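PDB 5TGF: uncharacterized protein from Bacteroides dorei DSM 17855, which is uncharacterized, but probably acts as a serine hydrolase of the beta-lactamase and penicillin-binding protein superfamily, and can bind calcium. Local coordinates for residues G288-V302 with S322-T334. Sequence-based numbering, arbitrary orientation.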
loop_
_atom_site.group_PDB
_atom_site.type_symbol
_atom_site.label_atom_id
_atom_site.label_comp_id
_atom_site.label_asym_id
_atom_site.label_seq_id
_atom_site.Cartn_x
_atom_site.Cartn_y
_atom_site.Cartn_z
ATOM N N GLY A 288 -2.194 5.664 -3.915
ATOM C CA GLY A 288 -0.976 6.457 -4.140
ATOM C C GLY A 288 -1.340 7.885 -4.493
ATOM O O GLY A 288 -2.429 8.129 -4.978
ATOM N N TRP A 289 -0.406 8.803 -4.302
ATOM C CA TRP A 289 -0.678 10.221 -4.471
ATOM C C TRP A 289 -1.114 10.560 -5.907
ATOM O O TRP A 289 -1.810 11.558 -6.117
ATOM C CB TRP A 289 0.529 11.086 -4.081
ATOM C CG TRP A 289 1.746 10.920 -4.988
ATOM C CD1 TRP A 289 2.759 10.021 -4.798
ATOM C CD2 TRP A 289 2.098 11.664 -6.160
ATOM N NE1 TRP A 289 3.667 10.109 -5.796
ATOM C CE2 TRP A 289 3.324 11.132 -6.631
ATOM C CE3 TRP A 289 1.496 12.695 -6.881
ATOM C CZ2 TRP A 289 3.944 11.590 -7.791
ATOM C CZ3 TRP A 289 2.141 13.180 -8.037
ATOM C CH2 TRP A 289 3.348 12.622 -8.468
ATOM N N ALA A 290 -0.622 9.782 -6.889
ATOM C CA ALA A 290 -0.797 10.092 -8.304
ATOM C C ALA A 290 -1.988 9.397 -8.951
ATOM O O ALA A 290 -2.175 9.498 -10.188
ATOM C CB ALA A 290 0.490 9.775 -9.086
ATOM N N GLY A 291 -2.829 8.756 -8.149
ATOM C CA GLY A 291 -4.113 8.260 -8.617
ATOM C C GLY A 291 -4.355 6.758 -8.583
ATOM O O GLY A 291 -5.493 6.329 -8.650
ATOM N N ALA A 292 -3.311 5.958 -8.383
ATOM C CA ALA A 292 -3.489 4.518 -8.268
ATOM C C ALA A 292 -4.345 4.212 -7.021
ATOM O O ALA A 292 -4.060 4.726 -5.914
ATOM C CB ALA A 292 -2.141 3.812 -8.163
ATOM N N TYR A 293 -5.377 3.409 -7.198
ATOM C CA TYR A 293 -6.316 3.084 -6.111
ATOM C C TYR A 293 -6.707 1.608 -6.191
ATOM O O TYR A 293 -7.606 1.239 -6.979
ATOM C CB TYR A 293 -7.553 3.932 -6.217
ATOM C CG TYR A 293 -8.523 3.704 -5.065
ATOM C CD1 TYR A 293 -8.241 4.181 -3.780
ATOM C CD2 TYR A 293 -9.739 3.102 -5.278
ATOM C CE1 TYR A 293 -9.133 3.978 -2.733
ATOM C CE2 TYR A 293 -10.630 2.897 -4.253
ATOM C CZ TYR A 293 -10.328 3.347 -2.979
ATOM O OH TYR A 293 -11.241 3.103 -1.959
ATOM N N PRO A 294 -6.072 0.783 -5.371
ATOM C CA PRO A 294 -6.500 -0.565 -5.166
ATOM C C PRO A 294 -7.392 -0.713 -3.932
ATOM O O PRO A 294 -7.116 -0.113 -2.887
ATOM C CB PRO A 294 -5.177 -1.293 -4.971
ATOM C CG PRO A 294 -4.308 -0.285 -4.249
ATOM C CD PRO A 294 -4.830 1.074 -4.622
ATOM N N TRP A 295 -8.423 -1.543 -4.016
ATOM C CA TRP A 295 -9.241 -1.787 -2.841
ATOM C C TRP A 295 -9.890 -3.146 -2.814
ATOM O O TRP A 295 -10.087 -3.795 -3.867
ATOM C CB TRP A 295 -10.298 -0.706 -2.700
ATOM C CG TRP A 295 -11.536 -0.916 -3.513
ATOM C CD1 TRP A 295 -12.758 -1.305 -3.041
ATOM C CD2 TRP A 295 -11.718 -0.640 -4.910
ATOM N NE1 TRP A 295 -13.663 -1.387 -4.082
ATOM C CE2 TRP A 295 -13.075 -0.921 -5.221
ATOM C CE3 TRP A 295 -10.875 -0.170 -5.930
ATOM C CZ2 TRP A 295 -13.601 -0.800 -6.530
ATOM C CZ3 TRP A 295 -11.389 -0.048 -7.232
ATOM C CH2 TRP A 295 -12.754 -0.332 -7.507
ATOM N N ILE A 296 -10.298 -3.523 -1.612
ATOM C CA ILE A 296 -11.168 -4.667 -1.403
ATOM C C ILE A 296 -12.340 -4.185 -0.544
ATOM O O ILE A 296 -12.139 -3.471 0.459
ATOM C CB ILE A 296 -10.425 -5.781 -0.683
ATOM C CG1 ILE A 296 -9.364 -6.405 -1.591
ATOM C CG2 ILE A 296 -11.377 -6.835 -0.158
ATOM C CD1 ILE A 296 -8.511 -7.424 -0.860
ATOM N N ASN A 297 -13.563 -4.563 -0.931
ATOM C CA ASN A 297 -14.745 -4.390 -0.080
ATOM C C ASN A 297 -15.370 -5.762 0.186
ATOM O O ASN A 297 -15.957 -6.398 -0.728
ATOM C CB ASN A 297 -15.750 -3.427 -0.706
ATOM C CG ASN A 297 -16.926 -3.115 0.236
ATOM O OD1 ASN A 297 -17.616 -4.019 0.713
ATOM N ND2 ASN A 297 -17.111 -1.849 0.550
ATOM N N LYS A 298 -15.187 -6.249 1.403
ATOM C CA LYS A 298 -15.632 -7.606 1.729
ATOM C C LYS A 298 -17.154 -7.757 1.738
ATOM O O LYS A 298 -17.648 -8.832 1.508
ATOM C CB LYS A 298 -15.052 -8.075 3.053
ATOM C CG LYS A 298 -13.531 -8.157 3.040
ATOM C CD LYS A 298 -13.014 -8.661 4.368
ATOM C CE LYS A 298 -11.560 -8.265 4.564
ATOM N NZ LYS A 298 -10.937 -9.049 5.647
ATOM N N ARG A 299 -17.876 -6.696 2.062
ATOM C CA ARG A 299 -19.320 -6.739 2.061
ATOM C C ARG A 299 -19.891 -6.818 0.653
ATOM O O ARG A 299 -20.815 -7.590 0.434
ATOM C CB ARG A 299 -19.881 -5.529 2.779
ATOM C CG ARG A 299 -19.675 -5.635 4.279
ATOM C CD ARG A 299 -20.697 -4.793 5.004
ATOM N NE ARG A 299 -20.456 -4.816 6.442
ATOM C CZ ARG A 299 -20.929 -3.906 7.277
ATOM N NH1 ARG A 299 -21.672 -2.901 6.804
ATOM N NH2 ARG A 299 -20.662 -4.012 8.578
ATOM N N ASP A 300 -19.305 -6.074 -0.286
ATOM C CA ASP A 300 -19.632 -6.188 -1.725
ATOM C C ASP A 300 -19.135 -7.489 -2.350
ATOM O O ASP A 300 -19.598 -7.859 -3.396
ATOM C CB ASP A 300 -19.015 -5.051 -2.536
ATOM C CG ASP A 300 -19.511 -3.670 -2.129
ATOM O OD1 ASP A 300 -20.610 -3.607 -1.536
ATOM O OD2 ASP A 300 -18.791 -2.657 -2.428
ATOM N N GLY A 301 -18.129 -8.112 -1.753
ATOM C CA GLY A 301 -17.412 -9.227 -2.366
ATOM C C GLY A 301 -16.556 -8.803 -3.565
ATOM O O GLY A 301 -16.399 -9.565 -4.524
ATOM N N VAL A 302 -16.032 -7.579 -3.503
ATOM C CA VAL A 302 -15.363 -6.931 -4.608
ATOM C C VAL A 302 -13.858 -6.736 -4.324
ATOM O O VAL A 302 -13.456 -6.398 -3.186
ATOM C CB VAL A 302 -16.019 -5.556 -4.897
ATOM C CG1 VAL A 302 -15.100 -4.674 -5.676
ATOM C CG2 VAL A 302 -17.334 -5.713 -5.665
ATOM N N SER A 322 -6.088 13.566 -7.027
ATOM C CA SER A 322 -5.770 12.202 -7.429
ATOM C C SER A 322 -5.499 11.306 -6.209
ATOM O O SER A 322 -5.304 10.092 -6.362
ATOM C CB SER A 322 -4.569 12.179 -8.380
ATOM O OG SER A 322 -3.451 12.837 -7.828
ATOM N N PHE A 323 -5.384 11.899 -5.024
ATOM C CA PHE A 323 -5.223 11.124 -3.775
ATOM C C PHE A 323 -6.531 11.074 -2.961
ATOM O O PHE A 323 -7.150 10.001 -2.797
ATOM C CB PHE A 323 -4.077 11.719 -2.962
ATOM C CG PHE A 323 -3.768 10.969 -1.701
ATOM C CD1 PHE A 323 -3.362 9.634 -1.744
ATOM C CD2 PHE A 323 -3.749 11.624 -0.486
ATOM C CE1 PHE A 323 -3.055 8.942 -0.577
ATOM C CE2 PHE A 323 -3.391 10.956 0.686
ATOM C CZ PHE A 323 -3.043 9.609 0.637
ATOM N N TYR A 324 -6.986 12.242 -2.515
ATOM C CA TYR A 324 -8.179 12.306 -1.650
ATOM C C TYR A 324 -9.489 12.011 -2.350
ATOM O O TYR A 324 -10.473 11.681 -1.687
ATOM C CB TYR A 324 -8.256 13.664 -0.949
ATOM C CG TYR A 324 -7.073 13.920 -0.036
ATOM C CD1 TYR A 324 -6.955 13.238 1.169
ATOM C CD2 TYR A 324 -6.093 14.825 -0.360
ATOM C CE1 TYR A 324 -5.915 13.462 2.006
ATOM C CE2 TYR A 324 -5.028 15.062 0.490
ATOM C CZ TYR A 324 -4.977 14.378 1.695
ATOM O OH TYR A 324 -3.921 14.546 2.517
ATOM N N GLY A 325 -9.518 12.102 -3.684
ATOM C CA GLY A 325 -10.739 11.842 -4.457
ATOM C C GLY A 325 -10.953 10.376 -4.791
ATOM O O GLY A 325 -12.053 9.974 -5.148
ATOM N N SER A 326 -9.908 9.561 -4.634
ATOM C CA SER A 326 -9.932 8.186 -5.137
ATOM C C SER A 326 -11.047 7.270 -4.624
ATOM O O SER A 326 -11.599 6.478 -5.409
ATOM C CB SER A 326 -8.585 7.544 -4.837
ATOM O OG SER A 326 -7.584 8.258 -5.553
ATOM N N PRO A 327 -11.431 7.374 -3.327
ATOM C CA PRO A 327 -12.544 6.517 -2.887
ATOM C C PRO A 327 -13.876 6.765 -3.575
ATOM O O PRO A 327 -14.803 5.977 -3.343
ATOM C CB PRO A 327 -12.710 6.868 -1.386
ATOM C CG PRO A 327 -11.466 7.500 -1.004
ATOM C CD PRO A 327 -10.858 8.141 -2.207
ATOM N N VAL A 328 -13.996 7.781 -4.430
ATOM C CA VAL A 328 -15.198 7.858 -5.308
ATOM C C VAL A 328 -15.346 6.579 -6.154
ATOM O O VAL A 328 -16.464 6.175 -6.522
ATOM C CB VAL A 328 -15.253 9.128 -6.189
ATOM C CG1 VAL A 328 -14.268 9.043 -7.333
ATOM C CG2 VAL A 328 -16.659 9.346 -6.738
ATOM N N LEU A 329 -14.228 5.900 -6.424
ATOM C CA LEU A 329 -14.258 4.707 -7.247
ATOM C C LEU A 329 -14.930 3.530 -6.526
ATOM O O LEU A 329 -15.815 2.858 -7.063
ATOM C CB LEU A 329 -12.832 4.309 -7.645
ATOM C CG LEU A 329 -12.158 5.272 -8.606
ATOM C CD1 LEU A 329 -10.644 5.063 -8.549
ATOM C CD2 LEU A 329 -12.699 5.086 -10.018
ATOM N N SER A 330 -14.505 3.274 -5.302
ATOM C CA SER A 330 -15.126 2.217 -4.498
ATOM C C SER A 330 -16.572 2.588 -4.111
ATOM O O SER A 330 -17.433 1.717 -4.082
ATOM C CB SER A 330 -14.290 1.917 -3.257
ATOM O OG SER A 330 -13.883 3.127 -2.643
ATOM N N GLU A 331 -16.834 3.864 -3.872
ATOM C CA GLU A 331 -18.199 4.308 -3.531
ATOM C C GLU A 331 -19.134 4.035 -4.700
ATOM O O GLU A 331 -20.251 3.523 -4.520
ATOM C CB GLU A 331 -18.211 5.830 -3.256
ATOM C CG GLU A 331 -19.570 6.416 -2.891
ATOM C CD GLU A 331 -19.550 7.933 -2.727
ATOM O OE1 GLU A 331 -20.177 8.459 -1.800
ATOM O OE2 GLU A 331 -18.890 8.620 -3.512
ATOM N N THR A 332 -18.674 4.367 -5.909
ATOM C CA THR A 332 -19.489 4.214 -7.124
ATOM C C THR A 332 -19.690 2.736 -7.453
ATOM O O THR A 332 -20.804 2.302 -7.820
ATOM C CB THR A 332 -18.874 4.984 -8.293
ATOM O OG1 THR A 332 -18.655 6.362 -7.941
ATOM C CG2 THR A 332 -19.774 4.943 -9.548
ATOM N N VAL A 333 -18.667 1.921 -7.260
ATOM C CA VAL A 333 -18.829 0.461 -7.397
ATOM C C VAL A 333 -19.821 -0.109 -6.384
ATOM O O VAL A 333 -20.686 -0.931 -6.722
ATOM C CB VAL A 333 -17.490 -0.285 -7.371
ATOM C CG1 VAL A 333 -17.650 -1.783 -7.265
ATOM C CG2 VAL A 333 -16.655 0.070 -8.599
ATOM N N THR A 334 -19.736 0.355 -5.148
ATOM C CA THR A 334 -20.663 -0.109 -4.115
ATOM C C THR A 334 -22.110 0.176 -4.510
ATOM O O THR A 334 -22.938 -0.709 -4.444
ATOM C CB THR A 334 -20.318 0.512 -2.730
ATOM O OG1 THR A 334 -19.106 -0.076 -2.245
ATOM C CG2 THR A 334 -21.419 0.223 -1.725
HETATM O O HOH W 1 -5.195 7.241 -5.246
HETATM O O HOH W 2 -7.727 7.655 -8.199
HETATM O O HOH W 3 -16.576 -1.398 -3.728
#
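Tyr293 and Trp295, two residues apart on strand 293-297, both turn their side chains toward helix 328-334, and Ser330 is the bump that fits between them. Its CB lies over one face of the Trp295 indole, 3.5 Å from the centroid of the five-membered ring and 15° off the ring normal, which meets the definition of a CH-pi contact. The same CB lies in the plane of the Tyr293 ring, at its edge, and Ser330 OG is 2.7 Å from Tyr293 OH in a hydrogen bond; Glu272 also binds that phenol. With CG anti to the backbone N (chi1 -176°), the Tyr293 ring lies over Ser326 and Pro327 and brings its OH to Ser330. Ser326 O and Pro327 N cover one face of the ring, offset toward its rim, while Leu329 CD1 packs 3.9 Å from Tyr293 CD2. Farther along the helix, Val333 CG2 abuts the edge of the indole, 3.8 Å from Trp295 CZ2. A water accepts from Trp295 NE1 and donates to Asp300 OD2, joining the aromatic patch to the polar end of the contact. There Thr334 OG1 donates to the syn lone pair of Asp300 OD2 (2.6 Å), and Asn338 holds the other carboxylate oxygen. At the opposite end, Ser322 OG donates to Trp289 O (2.7 Å) in the carbonyl plane, and Gly291 CA approaches Ser322 O as a CA-H...O contact. One water lies between Ser326 OG and the carbonyls of Gly288 and Ala292, and a second bridges Ser326 OG to Gly291 O. The axes of strand 293-297 and helix 328-334 approach to 9.6 Å at 40°; through this pair the C-terminal helix packs on the antiparallel sheet, as in the alpha/beta domain of serine beta-lactamases and penicillin-binding proteins.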